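Local atomic coordinates of chitinase (Chromobacterium violaceum, PDB entry 4TXG), a protein that probably binds chitin and hydrolyses its glycosidic bonds as a family GH18 enzyme. Residues L326-T329 and F330-A333; A525-E529 and K530-G534; V771-G775 and K776-I780. One frame throughout, in Å; residues are numbered along the deposited sequence.

The three contacts are local, each within one continuous run of chain, and they follow one another in sequence from contact 1 to contact 3. Contacts 1 and 2 both belong to the family 18 glycosyl hydrolase region, yet their centres are about 41 Å apart: one is the single-turn helix 328-331, in the connection between barrel strand 308-312 and helix 338-360, the other the C-terminal end of helix 522-530, in the chain before strand 556-560 of a small antiparallel sheet. Contact 3, the hairpin of strands 767-773 and 776-780, belongs to the Chitinase C region, probably an accessory module, and lies about 63 Å from contact 2, centre to centre, across the middle of the chain.

Contact 1. Residues L326-T329 and F330-A333; sequences LDWT and FSNA
The indole of Trp328 and the carboxamide of Asn332 lie side by side and point the same way, their planes 29° apart. The amide approaches the indole obliquely, Asn332 ND2 lying 3.7 Å from Trp328 CG, and Ser331 OG lies, also obliquely, 3.7 Å from Trp328 CD1. At the edge of the Phe330 ring, near its plane, sits the carbonyl oxygen of Asp327, while Thr329 OG1 approaches that ring obliquely, 3.8 Å from Phe330 CD2. Trp328 and Asn332 both carry CG beside their backbone N (chi1 -74° and -73°), which brings these two flat groups onto one flank of the turn. Their N-H groups bond outside the turn, Trp328 NE1 to Gly323 O and Asn332 ND2 to Asn321 OD1, so each side chain pairs a flat group with an N-H donor. Asp327 O accepts two backbone donors, Ser331 N in the carbonyl plane at 2.8 Å and Phe330 N from above that plane at 2.9 Å. One residue on, Trp328 O takes Asn332 N at 2.9 Å. Buried Asp327 forms a salt bridge through OD1 with Arg268, and Tyr275 of helix 273-278 packs on Asp327, Phe330 and Ser331. One i+3 and two i+4 bonds, led in by a 3-10 segment, make a one-turn helix, here helix 328-331 in the connection between barrel strand 308-312 and helix 338-360 of the GH18 TIM barrel.

Contact 2. Residues A525-E529 and K530-G534; sequences AKNLE and KGLAG. With CS (cesium ion), chain C.
Lys526 meets Lys530 through its carbonyl, whose oxygen accepts Lys530 N at 3.2 Å, a rather bent bond in the last helical turn. The first side-chain methylene of Lys530 past CB folds back over the same group, CG lying 3.3 Å from Lys526 O, because it stands beside its own backbone N (chi1 -72°). At the other end of Lys526 the ammonium, NZ, reaches one turn along the helix to the syn lone pair of Glu529 OE1 at 2.9 Å and also pairs with Asp581; a long flexible chain suits a charge shared between two acids. Asn527 comes next. Its carbonyl oxygen receives Leu532 N at 2.8 Å, nearly straight at the hydrogen though well above the carbonyl plane. This i+5 bond encloses an i+3 bond from Gly531 N to Leu528 O, 3.0 Å, and the two make a Schellman motif, a common C-terminal capping motif of helices. Gly531, with phi 81°, turns the chain out of the helix, a conformation that glycine adopts readily. Leu532, just after the glycine, lays CB 4.0 Å from the aliphatic CB of Asn527 as the two side chains pass at a slant. The amide beyond is held from outside, OD1 by Tyr622 N and ND2 bonded to Tyr536 OH, while Trp611 packs on Leu532. Leu528 sets CD2 4.0 Å from the carbonyl oxygen of Leu532, and its apolar side chain suits this buried face of the helix. Glu529 extends its chain with CG anti to the backbone N (chi1 -177°), which carries the carboxylate out to Lys526, while its carbonyl oxygen binds a cesium ion at 3.0 Å together with Ser554 OG and Tyr555 O.

Contact 3. Residues V771-G775 and K776-I780; sequences VGLNG and KTYAI
Leu773 sets its CB against the ring of Tyr778, 4.0 Å from CE1, approaching at a slant. The same ring has Val771 O at its edge, in its plane, 3.6 Å from Tyr778 CD1. Tyr778 CG stands beside its backbone N (chi1 -63°), and the ring thus reaches along the hairpin toward the turn. There Tyr778 OH accepts a bond from Lys776 NZ, 2.7 Å, and also bonds a water. That water donates in turn to Leu773 O, its oxygen 2.8 Å from Leu773 O. The bends along the Lys776 chain fold the ammonium back to that phenol, and tyrosine suits the place by joining an apolar ring to a polar tip. Farther from the turn, Val771 CG2 meets Ile780 CG2 at 4.0 Å, the two branched side chains crossing at about a right angle.

The backbones are antiparallel. Val771 and Tyr778 form a hydrogen-bonded pair, Val771 N to Tyr778 O and Tyr778 N to Val771 O, each 2.8 Å, and Leu773 and Lys776 form the next. Between them Gly772 and Thr777 are a non-hydrogen-bonded pair, with CA-H...O contacts from Thr777 CA to Val771 O and from Gly772 CA to Lys776 O. A type I' turn from Leu773 to Lys776 closes the two-residue loop: Asn774 and Gly775 both have positive phi, which asparagine and glycine tolerate well.

In the mixed sheet of the Chitinase C region, strand 694-700 flanks strand 767-773 and strand 656-657 flanks strand 776-780. Ile657 packs on Val771, Leu773 and Tyr778. Buried and apolar, Val771 and Ile780 suit the place where a second sheet meets this one, touching Val659 and Phe661 of its strand 659-664, respectively.

Contact 1. Residues L326-T329 and F330-A333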
loop_
_atom_site.group_PDB
_atom_site.type_symbol
_atom_site.label_atom_id
_atom_site.label_comp_id
_atom_site.label_asym_id
_atom_site.label_seq_id
_atom_site.Cartn_x
_atom_site.Cartn_y
_atom_site.Cartn_z
ATOM N N LEU A 326 -17.477 -9.739 -6.151
ATOM C CA LEU A 326 -17.924 -10.885 -5.360
ATOM C C LEU A 326 -18.271 -10.517 -3.912
ATOM O O LEU A 326 -18.916 -11.295 -3.207
ATOM C CB LEU A 326 -16.839 -11.967 -5.366
ATOM C CG LEU A 326 -16.560 -12.593 -6.734
ATOM C CD1 LEU A 326 -15.371 -13.529 -6.631
ATOM C CD2 LEU A 326 -17.788 -13.329 -7.218
ATOM N N ASP A 327 -17.827 -9.340 -3.474
ATOM C CA ASP A 327 -18.022 -8.876 -2.103
ATOM C C ASP A 327 -19.113 -7.812 -1.942
ATOM O O ASP A 327 -19.376 -7.369 -0.828
ATOM C CB ASP A 327 -16.714 -8.296 -1.561
ATOM C CG ASP A 327 -15.603 -9.314 -1.509
ATOM O OD1 ASP A 327 -15.913 -10.523 -1.473
ATOM O OD2 ASP A 327 -14.421 -8.905 -1.488
ATOM N N TRP A 328 -19.738 -7.389 -3.036
ATOM C CA TRP A 328 -20.627 -6.221 -2.971
ATOM C C TRP A 328 -21.816 -6.376 -2.027
ATOM O O TRP A 328 -22.238 -5.398 -1.407
ATOM C CB TRP A 328 -21.134 -5.864 -4.370
ATOM C CG TRP A 328 -20.089 -5.221 -5.216
ATOM C CD1 TRP A 328 -18.832 -4.853 -4.828
ATOM C CD2 TRP A 328 -20.200 -4.877 -6.603
ATOM N NE1 TRP A 328 -18.155 -4.294 -5.888
ATOM C CE2 TRP A 328 -18.971 -4.298 -6.988
ATOM C CE3 TRP A 328 -21.220 -4.998 -7.555
ATOM C CZ2 TRP A 328 -18.734 -3.844 -8.285
ATOM C CZ3 TRP A 328 -20.980 -4.548 -8.846
ATOM C CH2 TRP A 328 -19.747 -3.980 -9.199
ATOM N N THR A 329 -22.347 -7.589 -1.894
ATOM C CA THR A 329 -23.467 -7.793 -0.974
ATOM C C THR A 329 -23.050 -7.523 0.474
ATOM O O THR A 329 -23.890 -7.211 1.319
ATOM C CB THR A 329 -24.050 -9.212 -1.079
ATOM O OG1 THR A 329 -23.095 -10.170 -0.605
ATOM C CG2 THR A 329 -24.423 -9.520 -2.526
ATOM N N PHE A 330 -21.753 -7.629 0.754
ATOM C CA PHE A 330 -21.233 -7.271 2.071
ATOM C C PHE A 330 -20.793 -5.817 2.124
ATOM O O PHE A 330 -21.122 -5.085 3.061
ATOM C CB PHE A 330 -20.042 -8.153 2.459
ATOM C CG PHE A 330 -20.402 -9.591 2.677
ATOM C CD1 PHE A 330 -21.012 -9.990 3.858
ATOM C CD2 PHE A 330 -20.126 -10.545 1.709
ATOM C CE1 PHE A 330 -21.352 -11.313 4.064
ATOM C CE2 PHE A 330 -20.462 -11.877 1.909
ATOM C CZ PHE A 330 -21.076 -12.258 3.090
ATOM N N SER A 331 -20.013 -5.410 1.130
ATOM C CA SER A 331 -19.344 -4.119 1.200
ATOM C C SER A 331 -20.325 -2.964 1.020
ATOM O O SER A 331 -20.277 -1.986 1.757
ATOM C CB SER A 331 -18.222 -4.041 0.156
ATOM O OG SER A 331 -18.727 -4.186 -1.162
ATOM N N ASN A 332 -21.215 -3.074 0.043
ATOM C CA ASN A 332 -22.144 -1.984 -0.229
ATOM C C ASN A 332 -23.161 -1.780 0.905
ATOM O O ASN A 332 -23.720 -0.695 1.060
ATOM C CB ASN A 332 -22.851 -2.220 -1.569
ATOM C CG ASN A 332 -21.932 -1.974 -2.759
ATOM O OD1 ASN A 332 -20.900 -1.307 -2.632
ATOM N ND2 ASN A 332 -22.305 -2.506 -3.925
ATOM N N ALA A 333 -23.377 -2.810 1.716
ATOM C CA ALA A 333 -24.285 -2.701 2.848
ATOM C C ALA A 333 -23.617 -2.032 4.058
ATOM O O ALA A 333 -24.273 -1.729 5.051
ATOM C CB ALA A 333 -24.811 -4.092 3.231
#

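Contact 2. Residues A525-E529 and K530-G534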
loop_
_atom_site.group_PDB
_atom_site.type_symbol
_atom_site.label_atom_id
_atom_site.label_comp_id
_atom_site.label_asym_id
_atom_site.label_seq_id
_atom_site.Cartn_x
_atom_site.Cartn_y
_atom_site.Cartn_z
ATOM N N ALA A 525 8.044 -11.068 -20.292
ATOM C CA ALA A 525 8.071 -9.823 -21.057
ATOM C C ALA A 525 9.455 -9.559 -21.662
ATOM O O ALA A 525 9.567 -9.024 -22.764
ATOM C CB ALA A 525 7.644 -8.650 -20.176
ATOM N N LYS A 526 10.507 -9.932 -20.939
ATOM C CA LYS A 526 11.864 -9.774 -21.455
ATOM C C LYS A 526 12.124 -10.731 -22.624
ATOM O O LYS A 526 12.816 -10.370 -23.582
ATOM C CB LYS A 526 12.895 -9.974 -20.332
ATOM C CG LYS A 526 12.993 -8.760 -19.392
ATOM C CD LYS A 526 13.709 -7.622 -20.116
ATOM C CE LYS A 526 13.298 -6.237 -19.640
ATOM N NZ LYS A 526 13.923 -5.169 -20.511
ATOM N N ASN A 527 11.577 -11.941 -22.558
ATOM C CA ASN A 527 11.673 -12.855 -23.697
ATOM C C ASN A 527 10.894 -12.345 -24.914
ATOM O O ASN A 527 11.377 -12.434 -26.041
ATOM C CB ASN A 527 11.196 -14.257 -23.312
ATOM C CG ASN A 527 12.238 -15.015 -22.499
ATOM O OD1 ASN A 527 13.442 -14.791 -22.657
ATOM N ND2 ASN A 527 11.783 -15.915 -21.630
ATOM N N LEU A 528 9.700 -11.799 -24.696
ATOM C CA LEU A 528 8.919 -11.289 -25.825
ATOM C C LEU A 528 9.680 -10.176 -26.537
ATOM O O LEU A 528 9.700 -10.114 -27.769
ATOM C CB LEU A 528 7.549 -10.783 -25.363
ATOM C CG LEU A 528 6.582 -11.878 -24.901
ATOM C CD1 LEU A 528 5.255 -11.266 -24.475
ATOM C CD2 LEU A 528 6.375 -12.919 -26.006
ATOM N N GLU A 529 10.311 -9.310 -25.746
ATOM C CA GLU A 529 11.142 -8.219 -26.261
ATOM C C GLU A 529 12.272 -8.772 -27.136
ATOM O O GLU A 529 12.640 -8.189 -28.171
ATOM C CB GLU A 529 11.712 -7.392 -25.086
ATOM C CG GLU A 529 12.538 -6.176 -25.513
ATOM C CD GLU A 529 13.223 -5.457 -24.344
ATOM O OE1 GLU A 529 12.880 -5.724 -23.167
ATOM O OE2 GLU A 529 14.120 -4.619 -24.609
ATOM N N LYS A 530 12.803 -9.916 -26.719
ATOM C CA LYS A 530 13.908 -10.577 -27.410
ATOM C C LYS A 530 13.460 -11.417 -28.598
ATOM O O LYS A 530 14.294 -11.914 -29.353
ATOM C CB LYS A 530 14.672 -11.473 -26.439
ATOM C CG LYS A 530 15.499 -10.734 -25.423
ATOM C CD LYS A 530 16.899 -10.471 -25.956
ATOM C CE LYS A 530 17.543 -11.761 -26.430
ATOM N NZ LYS A 530 19.024 -11.634 -26.576
ATOM N N GLY A 531 12.154 -11.590 -28.757
ATOM C CA GLY A 531 11.621 -12.431 -29.816
ATOM C C GLY A 531 11.655 -13.915 -29.483
ATOM O O GLY A 531 11.735 -14.763 -30.382
ATOM N N LEU A 532 11.603 -14.223 -28.188
ATOM C CA LEU A 532 11.613 -15.599 -27.690
ATOM C C LEU A 532 10.261 -15.926 -27.064
ATOM O O LEU A 532 9.700 -15.113 -26.323
ATOM C CB LEU A 532 12.733 -15.796 -26.660
ATOM C CG LEU A 532 14.159 -15.507 -27.141
ATOM C CD1 LEU A 532 15.127 -15.516 -25.965
ATOM C CD2 LEU A 532 14.592 -16.507 -28.212
ATOM N N ALA A 533 9.734 -17.109 -27.351
ATOM C CA ALA A 533 8.388 -17.451 -26.886
ATOM C C ALA A 533 8.389 -17.942 -25.445
ATOM O O ALA A 533 7.399 -17.780 -24.729
ATOM C CB ALA A 533 7.768 -18.506 -27.795
ATOM N N GLY A 534 9.496 -18.551 -25.035
ATOM C CA GLY A 534 9.615 -19.124 -23.702
ATOM C C GLY A 534 9.384 -20.628 -23.686
ATOM O O GLY A 534 8.307 -21.102 -24.042
HETATM CS CS CS C . 11.969 -6.417 -30.567
#

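Contact 3. Residues V771-G775 and K776-I780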
loop_
_atom_site.group_PDB
_atom_site.type_symbol
_atom_site.label_atom_id
_atom_site.label_comp_id
_atom_site.label_asym_id
_atom_site.label_seq_id
_atom_site.Cartn_x
_atom_site.Cartn_y
_atom_site.Cartn_z
ATOM N N VAL A 771 -0.188 26.112 17.692
ATOM C CA VAL A 771 -1.133 27.086 18.217
ATOM C C VAL A 771 -0.372 28.368 18.522
ATOM O O VAL A 771 0.576 28.356 19.310
ATOM C CB VAL A 771 -1.843 26.563 19.482
ATOM C CG1 VAL A 771 -2.795 27.628 20.043
ATOM C CG2 VAL A 771 -2.597 25.268 19.164
ATOM N N GLY A 772 -0.770 29.462 17.876
ATOM C CA GLY A 772 -0.130 30.746 18.079
ATOM C C GLY A 772 -0.942 31.547 19.073
ATOM O O GLY A 772 -2.033 32.030 18.764
ATOM N N LEU A 773 -0.399 31.685 20.275
ATOM C CA LEU A 773 -1.153 32.200 21.411
ATOM C C LEU A 773 -0.384 33.297 22.126
ATOM O O LEU A 773 0.694 33.047 22.659
ATOM C CB LEU A 773 -1.465 31.050 22.371
ATOM C CG LEU A 773 -2.051 31.353 23.741
ATOM C CD1 LEU A 773 -3.375 32.070 23.598
ATOM C CD2 LEU A 773 -2.220 30.054 24.519
ATOM N N ASN A 774 -0.941 34.506 22.136
ATOM C CA ASN A 774 -0.304 35.662 22.775
ATOM C C ASN A 774 1.188 35.811 22.454
ATOM O O ASN A 774 2.008 36.002 23.350
ATOM C CB ASN A 774 -0.495 35.596 24.290
ATOM C CG ASN A 774 -1.946 35.724 24.693
ATOM O OD1 ASN A 774 -2.403 35.082 25.639
ATOM N ND2 ASN A 774 -2.689 36.551 23.964
ATOM N N GLY A 775 1.535 35.706 21.178
ATOM C CA GLY A 775 2.900 35.957 20.744
ATOM C C GLY A 775 3.855 34.773 20.768
ATOM O O GLY A 775 5.001 34.889 20.325
ATOM N N LYS A 776 3.393 33.633 21.270
ATOM C CA LYS A 776 4.236 32.443 21.354
ATOM C C LYS A 776 3.614 31.293 20.563
ATOM O O LYS A 776 2.389 31.184 20.475
ATOM C CB LYS A 776 4.451 32.041 22.819
ATOM C CG LYS A 776 5.265 30.768 23.019
ATOM C CD LYS A 776 6.347 30.950 24.076
ATOM C CE LYS A 776 5.759 31.159 25.466
ATOM N NZ LYS A 776 5.413 29.874 26.137
ATOM N N THR A 777 4.455 30.440 19.986
ATOM C CA THR A 777 3.964 29.338 19.170
ATOM C C THR A 777 4.173 28.001 19.886
ATOM O O THR A 777 5.287 27.663 20.285
ATOM C CB THR A 777 4.652 29.314 17.787
ATOM O OG1 THR A 777 4.370 30.540 17.099
ATOM C CG2 THR A 777 4.137 28.151 16.947
ATOM N N TYR A 778 3.084 27.254 20.045
ATOM C CA TYR A 778 3.090 25.992 20.780
ATOM C C TYR A 778 2.853 24.821 19.846
ATOM O O TYR A 778 2.092 24.940 18.902
ATOM C CB TYR A 778 1.996 25.987 21.857
ATOM C CG TYR A 778 2.179 27.044 22.924
ATOM C CD1 TYR A 778 1.673 28.330 22.751
ATOM C CD2 TYR A 778 2.867 26.758 24.096
ATOM C CE1 TYR A 778 1.848 29.306 23.732
ATOM C CE2 TYR A 778 3.042 27.724 25.081
ATOM C CZ TYR A 778 2.529 28.993 24.890
ATOM O OH TYR A 778 2.707 29.955 25.868
ATOM N N ALA A 779 3.492 23.689 20.121
ATOM C CA ALA A 779 3.076 22.438 19.499
ATOM C C ALA A 779 1.849 21.947 20.260
ATOM O O ALA A 779 1.457 22.556 21.257
ATOM C CB ALA A 779 4.190 21.409 19.538
ATOM N N ILE A 780 1.212 20.884 19.786
ATOM C CA ILE A 780 0.106 20.324 20.558
ATOM C C ILE A 780 0.549 19.037 21.237
ATOM O O ILE A 780 1.414 18.319 20.743
ATOM C CB ILE A 780 -1.162 20.083 19.699
ATOM C CG1 ILE A 780 -0.952 18.992 18.648
ATOM C CG2 ILE A 780 -1.603 21.383 19.022
ATOM C CD1 ILE A 780 -2.251 18.583 17.957
HETATM O O HOH W 1 1.671 32.364 25.237
#